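Side-chain contacts in processed glycerol phosphate lipoteichoic acid synthase 2 (Bacillus subtilis, PDB 2W8D), which is a magnesium-binding protein domain of the sulfatase family, within the alkaline phosphatase clan: residues 57-62 / 237-242; 86-91 / 192-197; 97-102 / 345-350; 181-186 / 243-248. All coordinates share one frame; numbering follows the deposited sequence.

Contact 1. Residues 57-62 / 237-242; sequences TPFLNK and QFFNDL
F59 and F239 make an offset edge-to-face (T-shaped) pair, and this pair carries the contact between helix 58-65 and helix 219-244. The edge of F59 is turned to the face of F239: the ring planes stand at 78°, with the centroids 5.1 Å apart. The tight part is small, F59 CE2 and CZ set against F239 CG, CD2 and CB. F59 CE2 lies 3.5 Å above the F239 ring plane, shifted toward the rim rather than the middle, while F59 CZ comes 3.6 Å from F239 CD2 and 3.7 Å from F239 CB. With CG anti to the backbone N (chi1 -165°), the F59 ring bridges two helices whose CA atoms at F59 and F239 are still 9.7 Å apart. On the sheet side, I253 and M255 of strand 251-257 cover F239. Toward solvent the interface opens quickly: N240 and the exposed K62 both stand clear of the opposite segment. Around the rings, F59 also rests on I235 and E236, one turn earlier on the long helix. D232, further back, takes hydrogen bonds from F59 N and L60 N at the start of the short helix. The ring pair is thus apolar, held by dispersion and the weak electrostatics of an edge on a face, and the directional polar links at this helix start are those from F59 N and L60 N to the D232 carboxylate.

Contact 2. Residues 86-91 / 192-197; sequences DAEFMM and KFITLS
E88 on helix 86-93 and K192 on strand 189-194 mark the closest approach of the two backbones, with their CA atoms 9.0 Å apart. The strand lies inside the large mixed sheet, paired on one flank with 125-130 and on the other with 33-39, and the helix packs over the sheet face onto which K192 and I194 project. Across that gap K192 NZ gives a hydrogen-bonded salt bridge of 2.8 Å to E88 OE1, meeting the oxygen on its anti side and 21° out of the carboxylate plane. Bends at chi2, chi3 and chi4 curl the lysine chain up under the acid. I194 comes at E88 from the opposite direction, its CD1 3.7 Å from E88 CD; the I194 side chain is about 7 Å from the magnesium ion. Other residues complete the polar cluster: Y143 OH bonds E88 OE1, R139 NE forms a salt bridge with E88 OE2, and K192 NZ has a second acid in E92. Both oxygens of this buried carboxylate are therefore matched by donors, and two positive groups beside it would be expected to favour its ionised form, so a charged network ties helix 86-93 to strand 189-194 close to the metal site.

Contact 3. Residues 97-102 / 345-350; sequences PLAQGS and PFRNGD
P97 O accepts two hydrogen bonds from one side chain, that of R347, which grips it side-on with NE and NH2. The NH2 bond is the shorter and straighter, 2.9 Å from R347 NH2 to P97 O with an N-H...O angle of 154°; R347 NE reaches P97 O at 3.1 Å and 142°, from above the carbonyl plane. The oxygen sits at the guanidinium edge, near its plane. NH2 has a further partner in D393 of helix 380-397, whose carboxylate makes a salt bridge with it and helps to fix the rotation of the group. Over one face of the guanidinium lies the backbone of A99, its N 3.6 Å above the plane of the R347 group, and A99 CB is 4.1 Å from R347 NH1. To get there the arginine kinks sharply. Its first torsion, with CG anti to the backbone N, sends R347 CG alongside the other loop, 4.3 Å from P97 CG and 3.7 Å from L98 O; chi2, almost eclipsed at 5°, then turns CD and NE back toward P97 O. R347 stands at the second position of a type I beta turn, F346 to G349, in the hairpin that links the antiparallel strands 344-345 and 351-352. The turn closes with a 3.0 Å bond from G349 N to F346 O, and G349 itself takes a positive phi. An Asx turn overlaps its end, D350 N bonding N348 OD1 at 2.9 Å. A weak bond from N348 ND2 to D350 OD2 adds a side-chain link between the same two residues. On the other segment, Y96 just before P97 touches R347.

Contact 4. Residues 181-186 / 243-248; sequences LLESLP and KKDGLY
Near the C-terminal ends of helices 171-183 and 219-244, E183 and L182 meet D245 and L247. The two acids approach closely: E183 OE2 lies 2.5 Å from D245 OD2, a spacing at which one of the acids may well be protonated. The carboxylate planes are 77° apart and the side chains cross at a slant. D245 puts its CG between its own N and carbonyl carbon (chi1 62°), and from that rotamer its second oxygen, OD1, accepts L247 N at 3.1 Å. This is an Asx turn, and it spans G246, the first residue to leave helical angles after the helix, with positive phi. Both helices belong to the alpha/beta core: helix 171-183 leads into strand 189-194, and helix 219-244 carries the chain from that strand to 251-257, a beta-alpha-beta crossover between strands that both run parallel to 33-39. Beneath the acids the contact turns apolar. L182 and L247 slide past each other in opposite directions, L182 CD2 touching L247 CD1 at 3.8 Å, and both leucines rest on F189 of strand 189-194. L247 CD1 also lies 4.2 Å from E183 CG, the aliphatic part of the glutamate. After L182, the chain is tied back by S184, whose OG (3.1 Å) and N (3.2 Å) reach L181 O from the same face of its plane.

Contacts 1, 2 and 4 gather around the large mixed sheet. Contacts 1 and 4 share helix 219-244, their centres about 16 Å apart, and meet through L242 and Y248. Contact 2 lies nearest the middle of the chain, about 18 Å centre to centre from contact 1 and 20 Å from contact 4, F193 packing on F238 and L182. Contact 3 is on the opposite side of the chain's centre from contacts 1 and 4 (about 32 and 37 Å between centres), but its P97 touches D86 and M90 of contact 2, about 17 Å away by centres. First partners all precede second ones, so distant chain parts close on one core, which contact 3 joins to the C-terminal five-stranded sheet.

Contact 1. Residues 57-62 / 237-242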
loop_
_atom_site.group_PDB
_atom_site.type_symbol
_atom_site.label_atom_id
_atom_site.label_comp_id
_atom_site.label_asym_id
_atom_site.label_seq_id
_atom_site.Cartn_x
_atom_site.Cartn_y
_atom_site.Cartn_z
ATOM N N THR A 57 -11.105 -15.385 2.295
ATOM C CA THR A 57 -10.297 -14.975 1.124
ATOM C C THR A 57 -9.470 -16.139 0.477
ATOM O O THR A 57 -8.229 -16.115 0.496
ATOM C CB THR A 57 -9.426 -13.746 1.460
ATOM O OG1 THR A 57 -8.590 -14.042 2.581
ATOM C CG2 THR A 57 -10.302 -12.541 1.837
ATOM N N PRO A 58 -10.159 -17.171 -0.079
ATOM C CA PRO A 58 -9.419 -18.365 -0.529
ATOM C C PRO A 58 -8.323 -18.121 -1.584
ATOM O O PRO A 58 -7.302 -18.829 -1.576
ATOM C CB PRO A 58 -10.523 -19.294 -1.119
ATOM C CG PRO A 58 -11.671 -18.371 -1.481
ATOM C CD PRO A 58 -11.607 -17.329 -0.302
ATOM N N PHE A 59 -8.505 -17.163 -2.492
ATOM C CA PHE A 59 -7.412 -16.902 -3.445
ATOM C C PHE A 59 -6.176 -16.306 -2.776
ATOM O O PHE A 59 -5.046 -16.746 -3.025
ATOM C CB PHE A 59 -7.836 -16.014 -4.620
ATOM C CG PHE A 59 -6.865 -16.046 -5.761
ATOM C CD1 PHE A 59 -6.734 -17.210 -6.543
ATOM C CD2 PHE A 59 -6.048 -14.942 -6.024
ATOM C CE1 PHE A 59 -5.839 -17.269 -7.642
ATOM C CE2 PHE A 59 -5.140 -14.968 -7.083
ATOM C CZ PHE A 59 -5.039 -16.147 -7.927
ATOM N N LEU A 60 -6.412 -15.321 -1.916
ATOM C CA LEU A 60 -5.337 -14.604 -1.237
ATOM C C LEU A 60 -4.624 -15.575 -0.318
ATOM O O LEU A 60 -3.394 -15.566 -0.253
ATOM C CB LEU A 60 -5.869 -13.364 -0.503
ATOM C CG LEU A 60 -6.392 -12.268 -1.476
ATOM C CD1 LEU A 60 -6.962 -11.007 -0.757
ATOM C CD2 LEU A 60 -5.386 -11.820 -2.547
ATOM N N ASN A 61 -5.389 -16.433 0.358
ATOM C CA ASN A 61 -4.822 -17.543 1.147
ATOM C C ASN A 61 -3.877 -18.442 0.364
ATOM O O ASN A 61 -2.807 -18.791 0.858
ATOM C CB ASN A 61 -5.923 -18.409 1.795
ATOM C CG ASN A 61 -6.806 -17.612 2.708
ATOM O OD1 ASN A 61 -6.506 -16.451 3.034
ATOM N ND2 ASN A 61 -7.917 -18.204 3.107
ATOM N N LYS A 62 -4.255 -18.812 -0.852
ATOM C CA LYS A 62 -3.383 -19.678 -1.655
ATOM C C LYS A 62 -2.051 -18.954 -1.928
ATOM O O LYS A 62 -0.982 -19.521 -1.768
ATOM C CB LYS A 62 -4.061 -20.117 -2.958
ATOM C CG LYS A 62 -3.399 -21.325 -3.588
ATOM C CD LYS A 62 -3.959 -21.665 -4.973
ATOM C CE LYS A 62 -3.596 -20.623 -6.022
ATOM N NZ LYS A 62 -3.739 -21.188 -7.401
ATOM N N GLN A 237 -10.131 -13.499 -10.558
ATOM C CA GLN A 237 -10.453 -13.254 -11.981
ATOM C C GLN A 237 -9.333 -12.434 -12.642
ATOM O O GLN A 237 -8.807 -12.829 -13.668
ATOM C CB GLN A 237 -11.830 -12.595 -12.138
ATOM C CG GLN A 237 -12.101 -11.945 -13.493
ATOM C CD GLN A 237 -12.844 -10.615 -13.366
ATOM O OE1 GLN A 237 -13.882 -10.550 -12.714
ATOM N NE2 GLN A 237 -12.305 -9.542 -13.993
ATOM N N PHE A 238 -8.939 -11.326 -12.041
ATOM C CA PHE A 238 -7.810 -10.520 -12.543
ATOM C C PHE A 238 -6.552 -11.355 -12.844
ATOM O O PHE A 238 -5.957 -11.231 -13.929
ATOM C CB PHE A 238 -7.493 -9.404 -11.552
ATOM C CG PHE A 238 -6.503 -8.389 -12.040
ATOM C CD1 PHE A 238 -6.624 -7.795 -13.315
ATOM C CD2 PHE A 238 -5.491 -7.945 -11.188
ATOM C CE1 PHE A 238 -5.714 -6.794 -13.746
ATOM C CE2 PHE A 238 -4.571 -6.922 -11.604
ATOM C CZ PHE A 238 -4.691 -6.345 -12.896
ATOM N N PHE A 239 -6.154 -12.199 -11.895
ATOM C CA PHE A 239 -5.036 -13.128 -12.093
ATOM C C PHE A 239 -5.275 -14.110 -13.236
ATOM O O PHE A 239 -4.381 -14.315 -14.047
ATOM C CB PHE A 239 -4.744 -13.913 -10.805
ATOM C CG PHE A 239 -3.737 -13.261 -9.891
ATOM C CD1 PHE A 239 -3.883 -11.957 -9.484
ATOM C CD2 PHE A 239 -2.647 -13.975 -9.439
ATOM C CE1 PHE A 239 -2.961 -11.380 -8.628
ATOM C CE2 PHE A 239 -1.724 -13.390 -8.586
ATOM C CZ PHE A 239 -1.881 -12.131 -8.174
ATOM N N ASN A 240 -6.455 -14.727 -13.317
ATOM C CA ASN A 240 -6.745 -15.627 -14.449
ATOM C C ASN A 240 -6.541 -14.897 -15.769
ATOM O O ASN A 240 -5.864 -15.392 -16.653
ATOM C CB ASN A 240 -8.168 -16.199 -14.400
ATOM C CG ASN A 240 -8.377 -17.188 -13.264
ATOM O OD1 ASN A 240 -7.489 -17.978 -12.903
ATOM N ND2 ASN A 240 -9.575 -17.161 -12.694
ATOM N N ASP A 241 -7.109 -13.700 -15.882
ATOM C CA ASP A 241 -6.964 -12.880 -17.101
ATOM C C ASP A 241 -5.529 -12.416 -17.362
ATOM O O ASP A 241 -5.105 -12.369 -18.503
ATOM C CB ASP A 241 -7.945 -11.704 -17.107
ATOM C CG ASP A 241 -9.401 -12.140 -17.289
ATOM O OD1 ASP A 241 -9.655 -13.296 -17.676
ATOM O OD2 ASP A 241 -10.311 -11.319 -17.041
ATOM N N LEU A 242 -4.763 -12.107 -16.320
ATOM C CA LEU A 242 -3.349 -11.785 -16.526
ATOM C C LEU A 242 -2.530 -12.968 -17.098
ATOM O O LEU A 242 -1.463 -12.784 -17.702
ATOM C CB LEU A 242 -2.721 -11.286 -15.235
ATOM C CG LEU A 242 -3.131 -9.892 -14.716
ATOM C CD1 LEU A 242 -2.455 -9.594 -13.412
ATOM C CD2 LEU A 242 -2.784 -8.835 -15.731
#

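Contact 2. Residues 86-91 / 192-197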
loop_
_atom_site.group_PDB
_atom_site.type_symbol
_atom_site.label_atom_id
_atom_site.label_comp_id
_atom_site.label_asym_id
_atom_site.label_seq_id
_atom_site.Cartn_x
_atom_site.Cartn_y
_atom_site.Cartn_z
ATOM N N ASP A 86 -3.344 8.496 0.999
ATOM C CA ASP A 86 -2.153 8.405 1.858
ATOM C C ASP A 86 -1.349 7.164 1.521
ATOM O O ASP A 86 -0.164 7.264 1.340
ATOM C CB ASP A 86 -2.520 8.340 3.360
ATOM C CG ASP A 86 -2.882 9.682 3.939
ATOM O OD1 ASP A 86 -2.835 10.676 3.159
ATOM O OD2 ASP A 86 -3.225 9.746 5.173
ATOM N N ALA A 87 -1.976 5.984 1.433
ATOM C CA ALA A 87 -1.222 4.792 1.027
ATOM C C ALA A 87 -0.661 4.923 -0.417
ATOM O O ALA A 87 0.490 4.575 -0.671
ATOM C CB ALA A 87 -2.026 3.506 1.237
ATOM N N GLU A 88 -1.427 5.464 -1.353
ATOM C CA GLU A 88 -0.865 5.676 -2.733
ATOM C C GLU A 88 0.340 6.621 -2.703
ATOM O O GLU A 88 1.337 6.418 -3.420
ATOM C CB GLU A 88 -1.885 6.278 -3.715
ATOM C CG GLU A 88 -3.121 5.458 -3.946
ATOM C CD GLU A 88 -3.995 6.112 -5.009
ATOM O OE1 GLU A 88 -3.493 6.303 -6.157
ATOM O OE2 GLU A 88 -5.160 6.454 -4.672
ATOM N N PHE A 89 0.260 7.655 -1.883
ATOM C CA PHE A 89 1.368 8.607 -1.794
ATOM C C PHE A 89 2.678 7.955 -1.347
ATOM O O PHE A 89 3.750 8.255 -1.866
ATOM C CB PHE A 89 1.031 9.740 -0.805
ATOM C CG PHE A 89 2.086 10.815 -0.754
ATOM C CD1 PHE A 89 2.236 11.697 -1.815
ATOM C CD2 PHE A 89 2.929 10.941 0.364
ATOM C CE1 PHE A 89 3.191 12.720 -1.767
ATOM C CE2 PHE A 89 3.909 11.942 0.416
ATOM C CZ PHE A 89 4.035 12.835 -0.659
HETATM N N MSE A 90 2.561 7.062 -0.380
HETATM C CA MSE A 90 3.696 6.315 0.135
HETATM C C MSE A 90 4.256 5.294 -0.863
HETATM O O MSE A 90 5.481 5.146 -0.920
HETATM C CB MSE A 90 3.332 5.675 1.470
HETATM C CG MSE A 90 3.271 6.733 2.558
HETATM SE SE MSE A 90 2.903 5.981 4.333
HETATM C CE MSE A 90 0.980 5.847 4.184
HETATM N N MSE A 91 3.382 4.626 -1.639
HETATM C CA MSE A 91 3.819 3.674 -2.674
HETATM C C MSE A 91 4.652 4.398 -3.703
HETATM O O MSE A 91 5.652 3.871 -4.144
HETATM C CB MSE A 91 2.654 3.001 -3.427
HETATM C CG MSE A 91 1.704 2.197 -2.574
HETATM SE SE MSE A 91 2.580 0.738 -1.601
HETATM C CE MSE A 91 1.834 1.043 0.179
ATOM N N LYS A 192 -1.395 1.074 -11.623
ATOM C CA LYS A 192 -2.051 1.025 -10.326
ATOM C C LYS A 192 -3.522 0.735 -10.503
ATOM O O LYS A 192 -4.209 1.473 -11.224
ATOM C CB LYS A 192 -1.915 2.360 -9.573
ATOM C CG LYS A 192 -0.498 2.728 -9.096
ATOM C CD LYS A 192 -0.230 4.263 -9.254
ATOM C CE LYS A 192 -1.293 5.092 -8.576
ATOM N NZ LYS A 192 -1.426 4.676 -7.131
ATOM N N PHE A 193 -4.002 -0.318 -9.833
ATOM C CA PHE A 193 -5.422 -0.622 -9.795
ATOM C C PHE A 193 -6.022 -0.332 -8.417
ATOM O O PHE A 193 -5.670 -0.978 -7.413
ATOM C CB PHE A 193 -5.641 -2.085 -10.177
ATOM C CG PHE A 193 -5.406 -2.373 -11.639
ATOM C CD1 PHE A 193 -6.470 -2.505 -12.502
ATOM C CD2 PHE A 193 -4.116 -2.502 -12.142
ATOM C CE1 PHE A 193 -6.250 -2.763 -13.862
ATOM C CE2 PHE A 193 -3.892 -2.771 -13.456
ATOM C CZ PHE A 193 -4.958 -2.909 -14.341
ATOM N N ILE A 194 -6.900 0.664 -8.347
ATOM C CA ILE A 194 -7.486 1.046 -7.060
ATOM C C ILE A 194 -8.901 0.483 -6.952
ATOM O O ILE A 194 -9.824 0.978 -7.612
ATOM C CB ILE A 194 -7.503 2.588 -6.836
ATOM C CG1 ILE A 194 -6.193 3.256 -7.313
ATOM C CG2 ILE A 194 -7.897 2.928 -5.326
ATOM C CD1 ILE A 194 -4.924 2.859 -6.553
ATOM N N THR A 195 -9.059 -0.568 -6.146
ATOM C CA THR A 195 -10.351 -1.232 -5.977
ATOM C C THR A 195 -11.252 -0.334 -5.147
ATOM O O THR A 195 -10.759 0.541 -4.468
ATOM C CB THR A 195 -10.221 -2.651 -5.329
ATOM O OG1 THR A 195 -9.725 -2.572 -3.964
ATOM C CG2 THR A 195 -9.304 -3.515 -6.174
ATOM N N LEU A 196 -12.556 -0.603 -5.178
ATOM C CA LEU A 196 -13.614 0.209 -4.565
ATOM C C LEU A 196 -14.619 -0.535 -3.690
ATOM O O LEU A 196 -15.222 0.081 -2.792
ATOM C CB LEU A 196 -14.458 0.842 -5.675
ATOM C CG LEU A 196 -13.932 2.191 -6.139
ATOM C CD1 LEU A 196 -14.751 2.738 -7.284
ATOM C CD2 LEU A 196 -13.834 3.176 -4.943
ATOM N N SER A 197 -14.865 -1.811 -4.004
ATOM C CA SER A 197 -16.015 -2.543 -3.511
ATOM C C SER A 197 -15.980 -2.814 -1.999
ATOM O O SER A 197 -17.022 -2.804 -1.373
ATOM C CB SER A 197 -16.173 -3.874 -4.266
ATOM O OG SER A 197 -16.813 -3.718 -5.541
#

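Contact 3. Residues 97-102 / 345-350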
loop_
_atom_site.group_PDB
_atom_site.type_symbol
_atom_site.label_atom_id
_atom_site.label_comp_id
_atom_site.label_asym_id
_atom_site.label_seq_id
_atom_site.Cartn_x
_atom_site.Cartn_y
_atom_site.Cartn_z
ATOM N N PRO A 97 2.667 10.728 4.636
ATOM C CA PRO A 97 1.574 11.661 4.391
ATOM C C PRO A 97 1.521 12.693 5.514
ATOM O O PRO A 97 2.357 12.667 6.422
ATOM C CB PRO A 97 0.349 10.757 4.477
ATOM C CG PRO A 97 0.763 9.731 5.514
ATOM C CD PRO A 97 2.189 9.428 5.154
ATOM N N LEU A 98 0.567 13.611 5.454
ATOM C CA LEU A 98 0.495 14.661 6.494
ATOM C C LEU A 98 -0.049 14.079 7.810
ATOM O O LEU A 98 -0.820 13.125 7.789
ATOM C CB LEU A 98 -0.392 15.820 6.033
ATOM C CG LEU A 98 -0.036 16.619 4.777
ATOM C CD1 LEU A 98 -1.131 17.614 4.470
ATOM C CD2 LEU A 98 1.229 17.397 5.066
ATOM N N ALA A 99 0.367 14.652 8.926
ATOM C CA ALA A 99 -0.140 14.297 10.226
ATOM C C ALA A 99 -1.637 14.598 10.400
ATOM O O ALA A 99 -2.300 13.866 11.143
ATOM C CB ALA A 99 0.691 15.000 11.373
ATOM N N GLN A 100 -2.122 15.687 9.777
ATOM C CA GLN A 100 -3.555 16.060 9.681
ATOM C C GLN A 100 -3.916 16.469 8.225
ATOM O O GLN A 100 -3.107 17.099 7.545
ATOM C CB GLN A 100 -3.863 17.282 10.541
ATOM C CG GLN A 100 -3.433 17.189 12.007
ATOM C CD GLN A 100 -4.571 16.818 12.952
ATOM O OE1 GLN A 100 -5.245 15.782 12.783
ATOM N NE2 GLN A 100 -4.782 17.662 13.972
ATOM N N GLY A 101 -5.132 16.160 7.782
ATOM C CA GLY A 101 -5.538 16.461 6.439
ATOM C C GLY A 101 -4.852 15.520 5.445
ATOM O O GLY A 101 -4.139 14.572 5.820
ATOM N N SER A 102 -5.076 15.784 4.172
ATOM C CA SER A 102 -4.688 14.895 3.122
ATOM C C SER A 102 -3.544 15.515 2.305
ATOM O O SER A 102 -3.673 16.643 1.772
ATOM C CB SER A 102 -5.888 14.621 2.215
ATOM O OG SER A 102 -5.414 14.211 0.938
ATOM N N PRO A 345 7.272 3.209 12.164
ATOM C CA PRO A 345 6.435 4.328 12.636
ATOM C C PRO A 345 5.007 4.219 12.150
ATOM O O PRO A 345 4.755 3.699 11.042
ATOM C CB PRO A 345 7.064 5.566 11.983
ATOM C CG PRO A 345 8.402 5.153 11.529
ATOM C CD PRO A 345 8.375 3.657 11.290
ATOM N N PHE A 346 4.105 4.723 12.987
ATOM C CA PHE A 346 2.737 5.094 12.622
ATOM C C PHE A 346 2.687 6.604 12.424
ATOM O O PHE A 346 3.486 7.348 13.017
ATOM C CB PHE A 346 1.785 4.731 13.759
ATOM C CG PHE A 346 1.494 3.276 13.865
ATOM C CD1 PHE A 346 2.202 2.343 13.108
ATOM C CD2 PHE A 346 0.499 2.821 14.741
ATOM C CE1 PHE A 346 1.937 0.947 13.220
ATOM C CE2 PHE A 346 0.220 1.451 14.859
ATOM C CZ PHE A 346 0.939 0.511 14.082
ATOM N N ARG A 347 1.761 7.085 11.602
ATOM C CA ARG A 347 1.689 8.531 11.352
ATOM C C ARG A 347 1.550 9.389 12.658
ATOM O O ARG A 347 2.089 10.489 12.749
ATOM C CB ARG A 347 0.574 8.880 10.326
ATOM C CG ARG A 347 0.654 10.320 9.791
ATOM C CD ARG A 347 1.932 10.939 10.368
ATOM N NE ARG A 347 2.639 11.701 9.400
ATOM C CZ ARG A 347 3.623 12.536 9.651
ATOM N NH1 ARG A 347 4.068 12.734 10.884
ATOM N NH2 ARG A 347 4.137 13.194 8.629
ATOM N N ASN A 348 0.831 8.901 13.656
ATOM C CA ASN A 348 0.611 9.734 14.816
ATOM C C ASN A 348 1.781 9.657 15.828
ATOM O O ASN A 348 1.696 10.232 16.898
ATOM C CB ASN A 348 -0.713 9.378 15.492
ATOM C CG ASN A 348 -0.671 7.994 16.132
ATOM O OD1 ASN A 348 0.356 7.289 16.046
ATOM N ND2 ASN A 348 -1.780 7.591 16.764
ATOM N N GLY A 349 2.865 8.958 15.500
ATOM C CA GLY A 349 3.993 8.908 16.441
ATOM C C GLY A 349 4.038 7.632 17.287
ATOM O O GLY A 349 5.076 7.316 17.836
ATOM N N ASP A 350 2.911 6.916 17.430
ATOM C CA ASP A 350 2.940 5.546 17.902
ATOM C C ASP A 350 3.878 4.762 16.982
ATOM O O ASP A 350 4.306 5.247 15.912
ATOM C CB ASP A 350 1.531 4.918 17.877
ATOM C CG ASP A 350 0.558 5.623 18.851
ATOM O OD1 ASP A 350 0.993 6.489 19.654
ATOM O OD2 ASP A 350 -0.651 5.331 18.820
#

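Contact 4. Residues 181-186 / 243-248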
loop_
_atom_site.group_PDB
_atom_site.type_symbol
_atom_site.label_atom_id
_atom_site.label_comp_id
_atom_site.label_asym_id
_atom_site.label_seq_id
_atom_site.Cartn_x
_atom_site.Cartn_y
_atom_site.Cartn_z
ATOM N N LEU A 181 -7.679 -2.111 -21.903
ATOM C CA LEU A 181 -6.989 -0.877 -21.658
ATOM C C LEU A 181 -5.551 -1.206 -21.260
ATOM O O LEU A 181 -4.605 -0.620 -21.767
ATOM C CB LEU A 181 -7.729 -0.057 -20.606
ATOM C CG LEU A 181 -9.181 0.239 -20.991
ATOM C CD1 LEU A 181 -9.893 0.823 -19.799
ATOM C CD2 LEU A 181 -9.311 1.180 -22.276
ATOM N N LEU A 182 -5.378 -2.188 -20.398
ATOM C CA LEU A 182 -4.046 -2.549 -19.932
ATOM C C LEU A 182 -3.172 -3.149 -21.028
ATOM O O LEU A 182 -1.969 -2.894 -21.063
ATOM C CB LEU A 182 -4.138 -3.535 -18.780
ATOM C CG LEU A 182 -2.791 -3.990 -18.247
ATOM C CD1 LEU A 182 -2.127 -2.850 -17.458
ATOM C CD2 LEU A 182 -2.999 -5.226 -17.398
ATOM N N GLU A 183 -3.784 -3.943 -21.901
ATOM C CA GLU A 183 -3.099 -4.611 -22.989
ATOM C C GLU A 183 -2.741 -3.646 -24.134
ATOM O O GLU A 183 -1.973 -3.994 -25.026
ATOM C CB GLU A 183 -3.962 -5.785 -23.496
ATOM C CG GLU A 183 -4.169 -6.891 -22.430
ATOM C CD GLU A 183 -5.448 -7.756 -22.600
ATOM O OE1 GLU A 183 -6.175 -7.647 -23.609
ATOM O OE2 GLU A 183 -5.732 -8.571 -21.689
ATOM N N SER A 184 -3.279 -2.425 -24.098
ATOM C CA SER A 184 -2.936 -1.416 -25.099
ATOM C C SER A 184 -1.688 -0.605 -24.669
ATOM O O SER A 184 -1.170 0.205 -25.427
ATOM C CB SER A 184 -4.146 -0.512 -25.408
ATOM O OG SER A 184 -4.193 0.615 -24.532
ATOM N N LEU A 185 -1.190 -0.852 -23.467
ATOM C CA LEU A 185 -0.086 -0.052 -22.938
ATOM C C LEU A 185 1.256 -0.472 -23.526
ATOM O O LEU A 185 1.626 -1.646 -23.480
ATOM C CB LEU A 185 -0.037 -0.130 -21.409
ATOM C CG LEU A 185 -0.687 0.962 -20.550
ATOM C CD1 LEU A 185 -2.039 1.427 -21.063
ATOM C CD2 LEU A 185 -0.796 0.513 -19.076
ATOM N N PRO A 186 2.018 0.498 -24.060
ATOM C CA PRO A 186 3.349 0.116 -24.545
ATOM C C PRO A 186 4.178 -0.386 -23.347
ATOM O O PRO A 186 4.077 0.152 -22.246
ATOM C CB PRO A 186 3.897 1.413 -25.133
ATOM C CG PRO A 186 3.151 2.481 -24.436
ATOM C CD PRO A 186 1.820 1.955 -24.031
ATOM N N LYS A 243 -3.037 -14.179 -16.882
ATOM C CA LYS A 243 -2.381 -15.388 -17.338
ATOM C C LYS A 243 -2.817 -15.763 -18.741
ATOM O O LYS A 243 -2.016 -16.304 -19.482
ATOM C CB LYS A 243 -2.614 -16.543 -16.366
ATOM C CG LYS A 243 -1.971 -16.331 -14.984
ATOM C CD LYS A 243 -2.502 -17.341 -13.942
ATOM C CE LYS A 243 -1.538 -17.499 -12.772
ATOM N NZ LYS A 243 -2.176 -18.165 -11.564
ATOM N N LYS A 244 -4.060 -15.465 -19.121
ATOM C CA LYS A 244 -4.476 -15.641 -20.524
ATOM C C LYS A 244 -3.628 -14.748 -21.429
ATOM O O LYS A 244 -3.067 -15.231 -22.401
ATOM C CB LYS A 244 -5.957 -15.291 -20.777
ATOM C CG LYS A 244 -6.983 -15.812 -19.784
ATOM C CD LYS A 244 -7.391 -17.260 -20.064
ATOM C CE LYS A 244 -7.912 -17.903 -18.760
ATOM N NZ LYS A 244 -8.114 -19.383 -18.916
ATOM N N ASP A 245 -3.537 -13.449 -21.111
ATOM C CA ASP A 245 -2.893 -12.511 -22.034
ATOM C C ASP A 245 -1.364 -12.492 -21.973
ATOM O O ASP A 245 -0.725 -11.791 -22.747
ATOM C CB ASP A 245 -3.495 -11.106 -21.937
ATOM C CG ASP A 245 -3.331 -10.466 -20.550
ATOM O OD1 ASP A 245 -2.246 -10.552 -19.919
ATOM O OD2 ASP A 245 -4.304 -9.840 -20.074
ATOM N N GLY A 246 -0.779 -13.274 -21.069
ATOM C CA GLY A 246 0.685 -13.405 -21.000
ATOM C C GLY A 246 1.413 -12.362 -20.148
ATOM O O GLY A 246 2.644 -12.358 -20.060
ATOM N N LEU A 247 0.668 -11.477 -19.504
ATOM C CA LEU A 247 1.299 -10.419 -18.705
ATOM C C LEU A 247 1.774 -10.889 -17.323
ATOM O O LEU A 247 2.573 -10.207 -16.679
ATOM C CB LEU A 247 0.401 -9.184 -18.617
ATOM C CG LEU A 247 0.088 -8.458 -19.943
ATOM C CD1 LEU A 247 -0.920 -7.341 -19.777
ATOM C CD2 LEU A 247 1.340 -7.927 -20.587
ATOM N N TYR A 248 1.301 -12.058 -16.890
ATOM C CA TYR A 248 1.615 -12.588 -15.548
ATOM C C TYR A 248 3.094 -12.919 -15.383
ATOM O O TYR A 248 3.700 -12.579 -14.365
ATOM C CB TYR A 248 0.781 -13.825 -15.254
ATOM C CG TYR A 248 0.917 -14.370 -13.852
ATOM C CD1 TYR A 248 0.240 -13.783 -12.793
ATOM C CD2 TYR A 248 1.687 -15.511 -13.590
ATOM C CE1 TYR A 248 0.340 -14.291 -11.489
ATOM C CE2 TYR A 248 1.794 -16.039 -12.280
ATOM C CZ TYR A 248 1.111 -15.425 -11.252
ATOM O OH TYR A 248 1.196 -15.897 -9.964
#